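Local coordinates for phenylacetaldehyde dehydrogenase (Burkholderia cenocepacia, PDB 4O5H), which probably oxidises phenylacetaldehyde to phenylacetate with NAD+ as coenzyme, as a member of the aldehyde dehydrogenase family, at residues Glu111-Glu116 with Leu130-Ala135; Ala136-Tyr141 with Arg490-Ala495; Arg279-Leu284 with Ile497-Glu502. All blocks are in the same frame, centred on the assembly; numbering follows the deposited sequence.

Interaction 1: residues Glu111-Glu116 with Leu130-Ala135; sequences ELAEIE and LDVAMA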
ATOM      1  N   GLU A 111      31.878 -18.419   0.923  1.00 12.37           N
ATOM      2  CA  GLU A 111      31.970 -17.835   2.246  1.00 12.58           C
ATOM      3  C   GLU A 111      30.595 -17.376   2.766  1.00 11.95           C
ATOM      4  O   GLU A 111      30.224 -17.639   3.889  1.00 11.83           O
ATOM      5  CB  GLU A 111      32.909 -16.610   2.219  1.00 13.02           C
ATOM      6  CG  GLU A 111      33.001 -15.928   3.564  1.00 13.34           C
ATOM      7  CD  GLU A 111      33.720 -14.595   3.493  1.00 13.82           C
ATOM      8  OE1 GLU A 111      34.198 -14.210   2.388  1.00 14.19           O
ATOM      9  OE2 GLU A 111      33.743 -13.926   4.537  1.00 14.14           O
ATOM     10  N   LEU A 112      29.849 -16.680   1.926  1.00 11.61           N
ATOM     11  CA  LEU A 112      28.500 -16.253   2.317  1.00 11.23           C
ATOM     12  C   LEU A 112      27.604 -17.413   2.646  1.00 11.10           C
ATOM     13  O   LEU A 112      26.830 -17.351   3.606  1.00 10.99           O
ATOM     14  CB  LEU A 112      27.870 -15.399   1.207  1.00 10.94           C
ATOM     15  CG  LEU A 112      28.471 -13.964   1.080  1.00 10.89           C
ATOM     16  CD1 LEU A 112      28.068 -13.308  -0.226  1.00 10.70           C
ATOM     17  CD2 LEU A 112      28.024 -13.129   2.241  1.00 10.88           C
ATOM     18  N   ALA A 113      27.723 -18.493   1.889  1.00 11.28           N
ATOM     19  CA  ALA A 113      26.935 -19.706   2.149  1.00 11.36           C
ATOM     20  C   ALA A 113      27.309 -20.349   3.468  1.00 11.76           C
ATOM     21  O   ALA A 113      26.445 -20.768   4.219  1.00 11.57           O
ATOM     22  CB  ALA A 113      27.104 -20.709   1.029  1.00 11.54           C
ATOM     23  N   GLU A 114      28.598 -20.411   3.766  1.00 12.09           N
ATOM     24  CA  GLU A 114      29.055 -20.967   5.059  1.00 12.40           C
ATOM     25  C   GLU A 114      28.542 -20.112   6.240  1.00 12.56           C
ATOM     26  O   GLU A 114      28.061 -20.645   7.242  1.00 12.59           O
ATOM     27  CB  GLU A 114      30.597 -21.074   5.089  1.00 12.61           C
ATOM     28  CG  GLU A 114      31.109 -22.142   4.109  1.00 12.79           C
ATOM     29  CD  GLU A 114      32.604 -22.343   4.088  1.00 13.18           C
ATOM     30  OE1 GLU A 114      33.355 -21.575   4.735  1.00 13.10           O
ATOM     31  OE2 GLU A 114      33.022 -23.306   3.389  1.00 13.49           O
ATOM     32  N   ILE A 115      28.652 -18.799   6.108  1.00 12.30           N
ATOM     33  CA  ILE A 115      28.193 -17.926   7.158  1.00 12.54           C
ATOM     34  C   ILE A 115      26.711 -18.178   7.356  1.00 12.57           C
ATOM     35  O   ILE A 115      26.228 -18.301   8.490  1.00 12.62           O
ATOM     36  CB  ILE A 115      28.430 -16.420   6.787  1.00 12.37           C
ATOM     37  CG1 ILE A 115      29.905 -16.129   6.783  1.00 12.72           C
ATOM     38  CG2 ILE A 115      27.689 -15.498   7.744  1.00 12.40           C
ATOM     39  CD1 ILE A 115      30.289 -14.823   6.122  1.00 12.81           C
ATOM     40  N   GLU A 116      25.973 -18.220   6.257  1.00 12.35           N
ATOM     41  CA  GLU A 116      24.536 -18.390   6.346  1.00 12.78           C
ATOM     42  C   GLU A 116      24.174 -19.738   6.963  1.00 12.81           C
ATOM     43  O   GLU A 116      23.261 -19.820   7.810  1.00 12.88           O
ATOM     44  CB  GLU A 116      23.893 -18.273   4.973  1.00 12.98           C
ATOM     45  CG  GLU A 116      22.409 -18.034   5.022  1.00 13.38           C
ATOM     46  CD  GLU A 116      22.053 -16.559   5.183  1.00 14.06           C
ATOM     47  OE1 GLU A 116      22.613 -15.897   6.101  1.00 15.21           O
ATOM     48  OE2 GLU A 116      21.255 -16.068   4.374  1.00 13.61           O
ATOM     49  N   LEU A 130      21.019 -21.669  -3.961  1.00 13.52           N
ATOM     50  CA  LEU A 130      19.783 -20.888  -4.013  1.00 13.28           C
ATOM     51  C   LEU A 130      19.954 -19.477  -3.392  1.00 12.46           C
ATOM     52  O   LEU A 130      19.921 -18.504  -4.115  1.00 11.74           O
ATOM     53  CB  LEU A 130      18.653 -21.599  -3.341  1.00 14.34           C
ATOM     54  CG  LEU A 130      17.353 -20.796  -3.418  1.00 15.32           C
ATOM     55  CD1 LEU A 130      16.735 -20.904  -4.804  1.00 15.98           C
ATOM     56  CD2 LEU A 130      16.322 -21.285  -2.442  1.00 16.40           C
ATOM     57  N   ASP A 131      20.107 -19.398  -2.071  1.00 11.85           N
ATOM     58  CA  ASP A 131      20.113 -18.121  -1.391  1.00 11.82           C
ATOM     59  C   ASP A 131      21.142 -17.156  -1.974  1.00 11.33           C
ATOM     60  O   ASP A 131      20.798 -16.029  -2.351  1.00 11.26           O
ATOM     61  CB  ASP A 131      20.383 -18.261   0.111  1.00 11.78           C
ATOM     62  CG  ASP A 131      19.355 -19.087   0.815  1.00 12.37           C
ATOM     63  OD1 ASP A 131      19.114 -20.261   0.375  1.00 13.32           O
ATOM     64  OD2 ASP A 131      18.816 -18.614   1.867  1.00 12.43           O
ATOM     65  N   VAL A 132      22.405 -17.563  -1.998  1.00 11.28           N
ATOM     66  CA  VAL A 132      23.475 -16.614  -2.379  1.00 11.07           C
ATOM     67  C   VAL A 132      23.369 -16.284  -3.882  1.00 11.01           C
ATOM     68  O   VAL A 132      23.412 -15.125  -4.287  1.00 10.91           O
ATOM     69  CB  VAL A 132      24.847 -17.170  -2.016  1.00 11.36           C
ATOM     70  CG1 VAL A 132      25.926 -16.300  -2.591  1.00 11.51           C
ATOM     71  CG2 VAL A 132      24.997 -17.312  -0.511  1.00 11.35           C
ATOM     72  N   ALA A 133      23.150 -17.296  -4.701  1.00 11.23           N
ATOM     73  CA  ALA A 133      23.026 -17.105  -6.160  1.00 11.21           C
ATOM     74  C   ALA A 133      21.859 -16.156  -6.466  1.00 10.90           C
ATOM     75  O   ALA A 133      22.002 -15.247  -7.279  1.00 10.64           O
ATOM     76  CB  ALA A 133      22.821 -18.440  -6.852  1.00 11.43           C
ATOM     77  N   MET A 134      20.719 -16.348  -5.808  1.00 10.82           N
ATOM     78  CA  MET A 134      19.574 -15.498  -6.070  1.00 10.79           C
ATOM     79  C   MET A 134      19.665 -14.106  -5.427  1.00 10.22           C
ATOM     80  O   MET A 134      19.016 -13.180  -5.893  1.00  9.86           O
ATOM     81  CB  MET A 134      18.260 -16.205  -5.728  1.00 11.36           C
ATOM     82  CG  MET A 134      17.914 -17.329  -6.718  1.00 12.02           C
ATOM     83  SD  MET A 134      17.590 -16.655  -8.370  1.00 12.96           S
ATOM     84  CE  MET A 134      15.897 -16.146  -8.088  1.00 12.58           C
ATOM     85  N   ALA A 135      20.445 -13.969  -4.368  1.00  9.99           N
ATOM     86  CA  ALA A 135      20.741 -12.649  -3.813  1.00  9.87           C
ATOM     87  C   ALA A 135      21.517 -11.840  -4.832  1.00  9.69           C
ATOM     88  O   ALA A 135      21.180 -10.710  -5.099  1.00  9.63           O
ATOM     89  CB  ALA A 135      21.507 -12.752  -2.524  1.00  9.93           C
TER
HETATM   90  O   HOH W   1      19.328 -16.085   2.660  1.00 11.57           O

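Interaction 2: residues Ala136-Tyr141 with Arg490-Ala495; sequences AQCFRY and RELGRA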
ATOM      1  N   ALA A 136      22.553 -12.432  -5.381  1.00  9.85           N
ATOM      2  CA  ALA A 136      23.325 -11.789  -6.431  1.00  9.94           C
ATOM      3  C   ALA A 136      22.467 -11.442  -7.636  1.00 10.06           C
ATOM      4  O   ALA A 136      22.544 -10.329  -8.173  1.00  9.92           O
ATOM      5  CB  ALA A 136      24.514 -12.657  -6.848  1.00 10.14           C
ATOM      6  N   GLN A 137      21.655 -12.390  -8.088  1.00 10.27           N
ATOM      7  CA  GLN A 137      20.829 -12.124  -9.247  1.00 10.52           C
ATOM      8  C   GLN A 137      19.799 -11.033  -8.978  1.00  9.93           C
ATOM      9  O   GLN A 137      19.429 -10.325  -9.892  1.00  9.61           O
ATOM     10  CB  GLN A 137      20.111 -13.391  -9.772  1.00 11.23           C
ATOM     11  CG  GLN A 137      21.050 -14.415 -10.354  1.00 12.37           C
ATOM     12  CD  GLN A 137      21.554 -14.070 -11.759  1.00 13.52           C
ATOM     13  OE1 GLN A 137      21.407 -12.947 -12.256  1.00 14.67           O
ATOM     14  NE2 GLN A 137      22.216 -15.028 -12.368  1.00 14.63           N
ATOM     15  N   CYS A 138      19.310 -10.927  -7.737  1.00  9.58           N
ATOM     16  CA  CYS A 138      18.364  -9.881  -7.408  1.00  9.28           C
ATOM     17  C   CYS A 138      19.011  -8.514  -7.601  1.00  8.96           C
ATOM     18  O   CYS A 138      18.440  -7.651  -8.235  1.00  8.65           O
ATOM     19  CB  CYS A 138      17.875 -10.004  -5.973  1.00  9.36           C
ATOM     20  SG  CYS A 138      16.582  -8.806  -5.566  1.00  9.79           S
ATOM     21  N   PHE A 139      20.241  -8.321  -7.085  1.00  8.81           N
ATOM     22  CA  PHE A 139      20.952  -7.080  -7.346  1.00  8.73           C
ATOM     23  C   PHE A 139      21.196  -6.837  -8.838  1.00  8.82           C
ATOM     24  O   PHE A 139      21.069  -5.724  -9.305  1.00  8.45           O
ATOM     25  CB  PHE A 139      22.274  -7.020  -6.574  1.00  8.94           C
ATOM     26  CG  PHE A 139      22.103  -6.698  -5.095  1.00  8.93           C
ATOM     27  CD1 PHE A 139      21.752  -5.411  -4.706  1.00  8.92           C
ATOM     28  CD2 PHE A 139      22.236  -7.691  -4.135  1.00  9.11           C
ATOM     29  CE1 PHE A 139      21.555  -5.108  -3.364  1.00  9.05           C
ATOM     30  CE2 PHE A 139      22.060  -7.395  -2.772  1.00  9.16           C
ATOM     31  CZ  PHE A 139      21.706  -6.103  -2.396  1.00  9.07           C
ATOM     32  N   ARG A 140      21.543  -7.883  -9.581  1.00  9.07           N
ATOM     33  CA  ARG A 140      21.813  -7.711 -11.021  1.00  9.32           C
ATOM     34  C   ARG A 140      20.519  -7.344 -11.785  1.00  9.33           C
ATOM     35  O   ARG A 140      20.502  -6.398 -12.602  1.00  9.16           O
ATOM     36  CB  ARG A 140      22.452  -8.983 -11.624  1.00  9.58           C
ATOM     37  CG  ARG A 140      22.782  -8.833 -13.113  1.00  9.80           C
ATOM     38  CD  ARG A 140      23.665  -9.951 -13.599  1.00 10.30           C
ATOM     39  NE  ARG A 140      24.950  -9.967 -12.935  1.00 10.51           N
ATOM     40  CZ  ARG A 140      25.414 -10.968 -12.188  1.00 10.95           C
ATOM     41  NH1 ARG A 140      24.713 -12.068 -11.976  1.00 11.11           N
ATOM     42  NH2 ARG A 140      26.623 -10.880 -11.622  1.00 11.37           N
ATOM     43  N   TYR A 141      19.446  -8.101 -11.514  1.00  9.42           N
ATOM     44  CA  TYR A 141      18.146  -7.857 -12.174  1.00  9.37           C
ATOM     45  C   TYR A 141      17.692  -6.413 -11.907  1.00  9.42           C
ATOM     46  O   TYR A 141      17.372  -5.649 -12.838  1.00  9.35           O
ATOM     47  CB  TYR A 141      17.124  -8.877 -11.709  1.00  9.48           C
ATOM     48  CG  TYR A 141      15.705  -8.608 -12.173  1.00  9.37           C
ATOM     49  CD1 TYR A 141      15.270  -9.031 -13.398  1.00  9.60           C
ATOM     50  CD2 TYR A 141      14.839  -7.839 -11.400  1.00  9.32           C
ATOM     51  CE1 TYR A 141      13.984  -8.751 -13.838  1.00  9.56           C
ATOM     52  CE2 TYR A 141      13.563  -7.527 -11.838  1.00  9.32           C
ATOM     53  CZ  TYR A 141      13.138  -8.011 -13.056  1.00  9.49           C
ATOM     54  OH  TYR A 141      11.857  -7.692 -13.501  1.00  9.64           O
ATOM     55  N   ARG A 490       4.102  -6.058  -3.036  1.00 12.45           N
ATOM     56  CA  ARG A 490       4.798  -7.097  -3.784  1.00 12.61           C
ATOM     57  C   ARG A 490       6.310  -6.922  -3.739  1.00 13.44           C
ATOM     58  O   ARG A 490       6.836  -5.774  -3.702  1.00 13.04           O
ATOM     59  CB  ARG A 490       4.320  -7.123  -5.210  1.00 12.55           C
ATOM     60  CG  ARG A 490       2.863  -7.516  -5.390  1.00 12.54           C
ATOM     61  CD  ARG A 490       2.579  -8.958  -4.943  1.00 12.59           C
ATOM     62  NE  ARG A 490       1.189  -9.390  -5.093  1.00 12.43           N
ATOM     63  CZ  ARG A 490       0.250  -9.363  -4.134  1.00 13.21           C
ATOM     64  NH1 ARG A 490       0.502  -8.919  -2.906  1.00 13.24           N
ATOM     65  NH2 ARG A 490      -0.971  -9.787  -4.399  1.00 13.15           N
ATOM     66  N   GLU A 491       7.008  -8.058  -3.635  1.00 13.57           N
ATOM     67  CA  GLU A 491       8.446  -8.117  -3.797  1.00 14.43           C
ATOM     68  C   GLU A 491       8.732  -8.533  -5.214  1.00 12.99           C
ATOM     69  O   GLU A 491       7.927  -9.213  -5.811  1.00 12.08           O
ATOM     70  CB  GLU A 491       9.047  -9.186  -2.891  1.00 16.31           C
ATOM     71  CG  GLU A 491       8.829  -9.020  -1.378  1.00 18.77           C
ATOM     72  CD  GLU A 491       9.838  -8.122  -0.703  1.00 20.43           C
ATOM     73  OE1 GLU A 491      10.341  -7.172  -1.363  1.00 23.88           O
ATOM     74  OE2 GLU A 491      10.097  -8.353   0.508  1.00 22.32           O
ATOM     75  N   LEU A 492       9.910  -8.162  -5.725  1.00 12.36           N
ATOM     76  CA  LEU A 492      10.442  -8.623  -7.024  1.00 11.89           C
ATOM     77  C   LEU A 492       9.691  -8.092  -8.233  1.00 11.10           C
ATOM     78  O   LEU A 492       8.623  -7.509  -8.139  1.00  9.67           O
ATOM     79  CB  LEU A 492      10.544 -10.147  -7.057  1.00 12.24           C
ATOM     80  CG  LEU A 492      11.355 -10.779  -5.918  1.00 12.87           C
ATOM     81  CD1 LEU A 492      11.334 -12.299  -6.034  1.00 13.90           C
ATOM     82  CD2 LEU A 492      12.793 -10.304  -5.989  1.00 13.48           C
ATOM     83  N   GLY A 493      10.299  -8.291  -9.398  1.00 11.38           N
ATOM     84  CA  GLY A 493       9.700  -7.882 -10.658  1.00 11.87           C
ATOM     85  C   GLY A 493       9.659  -6.397 -10.883  1.00 12.70           C
ATOM     86  O   GLY A 493      10.195  -5.592 -10.104  1.00 12.08           O
ATOM     87  N   ARG A 494       8.994  -6.023 -11.958  1.00 13.95           N
ATOM     88  CA  ARG A 494       8.670  -4.630 -12.205  1.00 15.11           C
ATOM     89  C   ARG A 494       7.829  -4.052 -11.073  1.00 13.88           C
ATOM     90  O   ARG A 494       7.960  -2.867 -10.733  1.00 13.22           O
ATOM     91  CB  ARG A 494       7.899  -4.510 -13.523  1.00 18.09           C
ATOM     92  CG  ARG A 494       7.663  -3.094 -13.960  1.00 21.31           C
ATOM     93  CD  ARG A 494       7.492  -3.074 -15.465  1.00 26.37           C
ATOM     94  NE  ARG A 494       6.400  -3.948 -15.855  1.00 29.65           N
ATOM     95  CZ  ARG A 494       5.124  -3.577 -15.846  1.00 37.08           C
ATOM     96  NH1 ARG A 494       4.780  -2.346 -15.457  1.00 38.87           N
ATOM     97  NH2 ARG A 494       4.172  -4.428 -16.246  1.00 41.91           N
ATOM     98  N   ALA A 495       6.972  -4.868 -10.485  1.00 12.63           N
ATOM     99  CA  ALA A 495       6.064  -4.380  -9.426  1.00 12.47           C
ATOM    100  C   ALA A 495       6.812  -3.729  -8.273  1.00 12.30           C
ATOM    101  O   ALA A 495       6.422  -2.661  -7.787  1.00 12.07           O
ATOM    102  CB  ALA A 495       5.171  -5.497  -8.930  1.00 12.34           C
TER

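Interaction 3: residues Arg279-Leu284 with Ile497-Glu502; sequences RMSLEL and IDQYTE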
ATOM      1  N   ARG A 279       4.603   4.921   4.229  1.00 12.18           N
ATOM      2  CA  ARG A 279       4.099   3.956   3.306  1.00 12.34           C
ATOM      3  C   ARG A 279       4.537   2.604   3.800  1.00 12.56           C
ATOM      4  O   ARG A 279       5.554   2.490   4.468  1.00 12.37           O
ATOM      5  CB  ARG A 279       4.671   4.158   1.894  1.00 12.61           C
ATOM      6  CG  ARG A 279       4.124   5.384   1.171  1.00 13.16           C
ATOM      7  CD  ARG A 279       4.735   6.710   1.549  1.00 13.53           C
ATOM      8  NE  ARG A 279       4.073   7.712   0.690  1.00 13.85           N
ATOM      9  CZ  ARG A 279       3.190   8.632   1.085  1.00 14.12           C
ATOM     10  NH1 ARG A 279       2.851   8.804   2.380  1.00 13.69           N
ATOM     11  NH2 ARG A 279       2.600   9.380   0.131  1.00 14.43           N
ATOM     12  N   MET A 280       3.801   1.565   3.458  1.00 12.52           N
ATOM     13  CA  MET A 280       4.149   0.261   3.979  1.00 13.08           C
ATOM     14  C   MET A 280       3.941  -0.868   3.004  1.00 12.86           C
ATOM     15  O   MET A 280       3.045  -0.850   2.181  1.00 13.03           O
ATOM     16  CB  MET A 280       3.430   0.028   5.326  1.00 13.92           C
ATOM     17  CG  MET A 280       1.962  -0.183   5.245  1.00 15.19           C
ATOM     18  SD  MET A 280       1.111   0.122   6.847  1.00 15.71           S
ATOM     19  CE  MET A 280       0.544   1.761   6.597  1.00 17.78           C
ATOM     20  N   SER A 281       4.864  -1.828   3.063  1.00 12.68           N
ATOM     21  CA  SER A 281       4.777  -3.071   2.334  1.00 12.76           C
ATOM     22  C   SER A 281       4.920  -4.170   3.368  1.00 12.07           C
ATOM     23  O   SER A 281       5.876  -4.124   4.179  1.00 11.60           O
ATOM     24  CB  SER A 281       5.928  -3.135   1.300  1.00 13.40           C
ATOM     25  OG  SER A 281       5.920  -4.369   0.632  1.00 15.46           O
ATOM     26  N   LEU A 282       3.999  -5.141   3.365  1.00 11.35           N
ATOM     27  CA  LEU A 282       3.926  -6.151   4.418  1.00 11.32           C
ATOM     28  C   LEU A 282       3.742  -7.540   3.845  1.00 11.59           C
ATOM     29  O   LEU A 282       2.741  -7.821   3.187  1.00 10.90           O
ATOM     30  CB  LEU A 282       2.768  -5.844   5.380  1.00 11.19           C
ATOM     31  CG  LEU A 282       2.699  -4.460   6.008  1.00 11.12           C
ATOM     32  CD1 LEU A 282       1.387  -4.285   6.754  1.00 11.39           C
ATOM     33  CD2 LEU A 282       3.873  -4.191   6.958  1.00 11.01           C
ATOM     34  N   GLU A 283       4.756  -8.379   4.032  1.00 12.30           N
ATOM     35  CA  GLU A 283       4.713  -9.760   3.582  1.00 14.09           C
ATOM     36  C   GLU A 283       4.651 -10.613   4.845  1.00 13.56           C
ATOM     37  O   GLU A 283       5.619 -10.676   5.611  1.00 12.41           O
ATOM     38  CB  GLU A 283       5.935 -10.107   2.720  1.00 15.85           C
ATOM     39  CG  GLU A 283       5.915  -9.525   1.319  1.00 17.80           C
ATOM     40  CD  GLU A 283       6.158  -8.002   1.294  1.00 21.61           C
ATOM     41  OE1 GLU A 283       7.157  -7.541   1.934  1.00 23.59           O
ATOM     42  OE2 GLU A 283       5.349  -7.240   0.627  1.00 23.56           O
ATOM     43  N   LEU A 284       3.493 -11.230   5.088  1.00 13.01           N
ATOM     44  CA  LEU A 284       3.191 -11.706   6.414  1.00 13.29           C
ATOM     45  C   LEU A 284       2.997 -13.221   6.443  1.00 14.00           C
ATOM     46  O   LEU A 284       3.710 -13.944   5.742  1.00 14.62           O
ATOM     47  CB  LEU A 284       1.979 -10.961   6.978  1.00 13.50           C
ATOM     48  CG  LEU A 284       2.053  -9.438   6.885  1.00 13.34           C
ATOM     49  CD1 LEU A 284       0.794  -8.808   7.437  1.00 13.38           C
ATOM     50  CD2 LEU A 284       3.263  -8.915   7.650  1.00 13.17           C
ATOM     51  N   ILE A 497       9.692  -2.352  -8.059  1.00 15.33           N
ATOM     52  CA  ILE A 497      10.280  -1.095  -8.471  1.00 16.81           C
ATOM     53  C   ILE A 497       9.277   0.037  -8.345  1.00 17.90           C
ATOM     54  O   ILE A 497       9.538   1.102  -7.732  1.00 18.95           O
ATOM     55  CB  ILE A 497      10.850  -1.203  -9.919  1.00 17.16           C
ATOM     56  CG1 ILE A 497      12.079  -2.125  -9.926  1.00 17.79           C
ATOM     57  CG2 ILE A 497      11.182   0.149 -10.489  1.00 17.63           C
ATOM     58  CD1 ILE A 497      13.346  -1.559  -9.266  1.00 17.96           C
ATOM     59  N   ASP A 498       8.098  -0.163  -8.895  1.00 20.96           N
ATOM     60  CA  ASP A 498       7.059   0.864  -8.765  1.00 22.35           C
ATOM     61  C   ASP A 498       6.716   1.148  -7.308  1.00 20.79           C
ATOM     62  O   ASP A 498       6.384   2.260  -6.952  1.00 22.03           O
ATOM     63  CB  ASP A 498       5.786   0.489  -9.557  1.00 25.42           C
ATOM     64  CG  ASP A 498       6.019   0.452 -11.089  1.00 29.94           C
ATOM     65  OD1 ASP A 498       6.906   1.172 -11.625  1.00 29.73           O
ATOM     66  OD2 ASP A 498       5.295  -0.338 -11.758  1.00 35.97           O
ATOM     67  N   GLN A 499       6.781   0.140  -6.458  1.00 19.09           N
ATOM     68  CA  GLN A 499       6.471   0.325  -5.045  1.00 17.27           C
ATOM     69  C   GLN A 499       7.561   1.007  -4.226  1.00 15.61           C
ATOM     70  O   GLN A 499       7.344   1.311  -3.062  1.00 16.06           O
ATOM     71  CB  GLN A 499       6.075  -1.026  -4.438  1.00 18.94           C
ATOM     72  CG  GLN A 499       4.779  -1.543  -5.101  1.00 20.78           C
ATOM     73  CD  GLN A 499       4.220  -2.823  -4.467  1.00 22.62           C
ATOM     74  OE1 GLN A 499       4.565  -3.151  -3.323  1.00 22.55           O
ATOM     75  NE2 GLN A 499       3.364  -3.543  -5.215  1.00 21.99           N
ATOM     76  N   TYR A 500       8.737   1.216  -4.807  1.00 13.47           N
ATOM     77  CA  TYR A 500       9.789   2.028  -4.159  1.00 13.25           C
ATOM     78  C   TYR A 500       9.869   3.433  -4.780  1.00 12.94           C
ATOM     79  O   TYR A 500      10.804   4.189  -4.511  1.00 12.88           O
ATOM     80  CB  TYR A 500      11.141   1.336  -4.245  1.00 13.50           C
ATOM     81  CG  TYR A 500      11.353   0.270  -3.188  1.00 13.78           C
ATOM     82  CD1 TYR A 500      10.688  -0.946  -3.249  1.00 13.73           C
ATOM     83  CD2 TYR A 500      12.234   0.474  -2.151  1.00 14.85           C
ATOM     84  CE1 TYR A 500      10.874  -1.930  -2.275  1.00 13.83           C
ATOM     85  CE2 TYR A 500      12.449  -0.513  -1.177  1.00 15.51           C
ATOM     86  CZ  TYR A 500      11.751  -1.712  -1.252  1.00 15.09           C
ATOM     87  OH  TYR A 500      11.967  -2.667  -0.283  1.00 15.96           O
ATOM     88  N   THR A 501       8.889   3.763  -5.630  1.00 12.39           N
ATOM     89  CA  THR A 501       8.755   5.091  -6.151  1.00 12.45           C
ATOM     90  C   THR A 501       7.448   5.732  -5.692  1.00 12.44           C
ATOM     91  O   THR A 501       6.531   5.053  -5.273  1.00 11.84           O
ATOM     92  CB  THR A 501       8.781   5.140  -7.677  1.00 12.45           C
ATOM     93  OG1 THR A 501       7.630   4.497  -8.202  1.00 12.90           O
ATOM     94  CG2 THR A 501      10.036   4.520  -8.224  1.00 12.71           C
ATOM     95  N   GLU A 502       7.432   7.068  -5.743  1.00 12.98           N
ATOM     96  CA  GLU A 502       6.273   7.880  -5.452  1.00 13.54           C
ATOM     97  C   GLU A 502       6.004   8.690  -6.727  1.00 13.21           C
ATOM     98  O   GLU A 502       6.912   9.278  -7.301  1.00 12.76           O
ATOM     99  CB  GLU A 502       6.570   8.797  -4.263  1.00 14.89           C
ATOM    100  CG  GLU A 502       5.360   9.569  -3.732  1.00 15.89           C
ATOM    101  CD  GLU A 502       4.475   8.798  -2.803  1.00 15.97           C
ATOM    102  OE1 GLU A 502       4.985   7.885  -2.120  1.00 17.18           O
ATOM    103  OE2 GLU A 502       3.278   9.162  -2.674  1.00 16.13           O
TER

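Interaction 1: residues Glu111-Glu116 with Leu130-Ala135
A113 and V132 mark the closest backbone approach, 6.5 Å between their CA atoms, where two consecutive helices of the aldehyde dehydrogenase fold pack against each other. The 111-116 segment belongs to helix 109-120 and the 130-135 segment to helix 124-145. Their axes come within 9.5 Å, at an oblique angle of 130° between their N-to-C directions, and a pi-type turn widens the second helix at 130-132. V132 carries most of the apolar contact. Its CG2 branch, beside its own backbone N, reaches into the first helix: it lies 3.9 Å from L112 CB and 3.8 Å from A113 N. The small A113 lets this methyl come close to the helix backbone, with A113 CB 4.3 Å from V132 CG2. Both helices also meet helix 187-201, where V132 touches L188 and E116 touches P187. E116 is buried and firmly fixed: S216 bonds to OE1, and the backbone N of L188 to OE2. Facing it across the contact, D131 has a salt bridge from OD2 to K122, which probably eases the closeness of two acids whose E116 OE2 and D131 OD2 atoms are 4.3 Å apart. One water bridges that pair, donating a hydrogen to each oxygen, at 2.6 Å from E116 OE2 and 2.7 Å from D131 OD2.

Interaction 2: residues Ala136-Tyr141 with Arg490-Ala495
Y141 lays the end of its side chain against the backbone of G493, with Y141 OH 3.6 Å from G493 CA and Y141 CE2 4.1 Å from G493 N. The ring meets the glycine obliquely. With CG anti to the backbone N (chi1 172°), the phenol extends away from its helix toward the other segment. One helical turn earlier, C138 SG touches the CD2 methyl of L492 at 4.1 Å. L492 and G493 both have positive phi, near the start of helix 493-499. Moving outward, N476 sits among these groups: it touches C138, Y141 and L492, and a backbone hydrogen bond joins it to G493. W193 of helix 187-201 packs on both C138 and L492. The Y141 ring meets that of W145, one turn further along helix 124-145, with planes about 75° apart, and the W145 indole NE1 is hydrogen-bonded to Y141 OH. That bond gives the phenol a polar partner on its own helix. No hydrogen bond crosses between the two segments, though R494 N is 3.7 Å from Y141 OH, so shape and dispersion hold the contact, while the backbone bond between N476 and G493 holds the glycine in place.

Interaction 3: residues Arg279-Leu284 with Ile497-Glu502
The NE edge of the R279 guanidinium faces the E502 carboxylate, and each of its two nitrogens bonds a different oxygen. R279 NE donates to E502 OE1 at 3.0 Å and R279 NH2 to E502 OE2 at 2.9 Å, both bonds nearly straight (171° and 174°). The two oxygens lie near the guanidinium plane, at its edge, but the carboxylate is twisted 47° against it: OE1 is met on its syn side but tilted out of the carboxylate plane, OE2 from above that plane. Both side chains bend at chi2, which lets them cross at about a right angle. The pair sits at the dimer interface, where R490 of the second subunit adds a salt bridge to E502 and the carbonyl of K484 of that subunit accepts from R279 NH1. Within the chain, V175 of strand 166-181 lies against both R279 and E502. Further along strand 279-283, S281 OG is only loosely near Q499 OE1, at 4.4 Å; that amide oxygen accepts from R490 N of its own chain. The end of strand 279-283 runs into the LELGGK glutamate signature of aldehyde dehydrogenases, with E283 as its glutamate.

From the N terminus, interaction 1 comes first and closes a short helical connection of 13 residues. Its second segment adjoins the first of interaction 2, so helix 124-145 serves both in series. Interaction 2 then spans nearly 350 residues to reach the start of helix 493-499. Interaction 3 opens inside that span and closes beyond it, so the two cross, sharing helix 493-499 and touching directly. The carboxylates of E491 and E283 also come close there, near K194. Interaction 1 joins two early helices, while interactions 2 and 3 tie helix 124-145 and strand 279-283 to the chain's C-terminal part, and all three touch the second subunit.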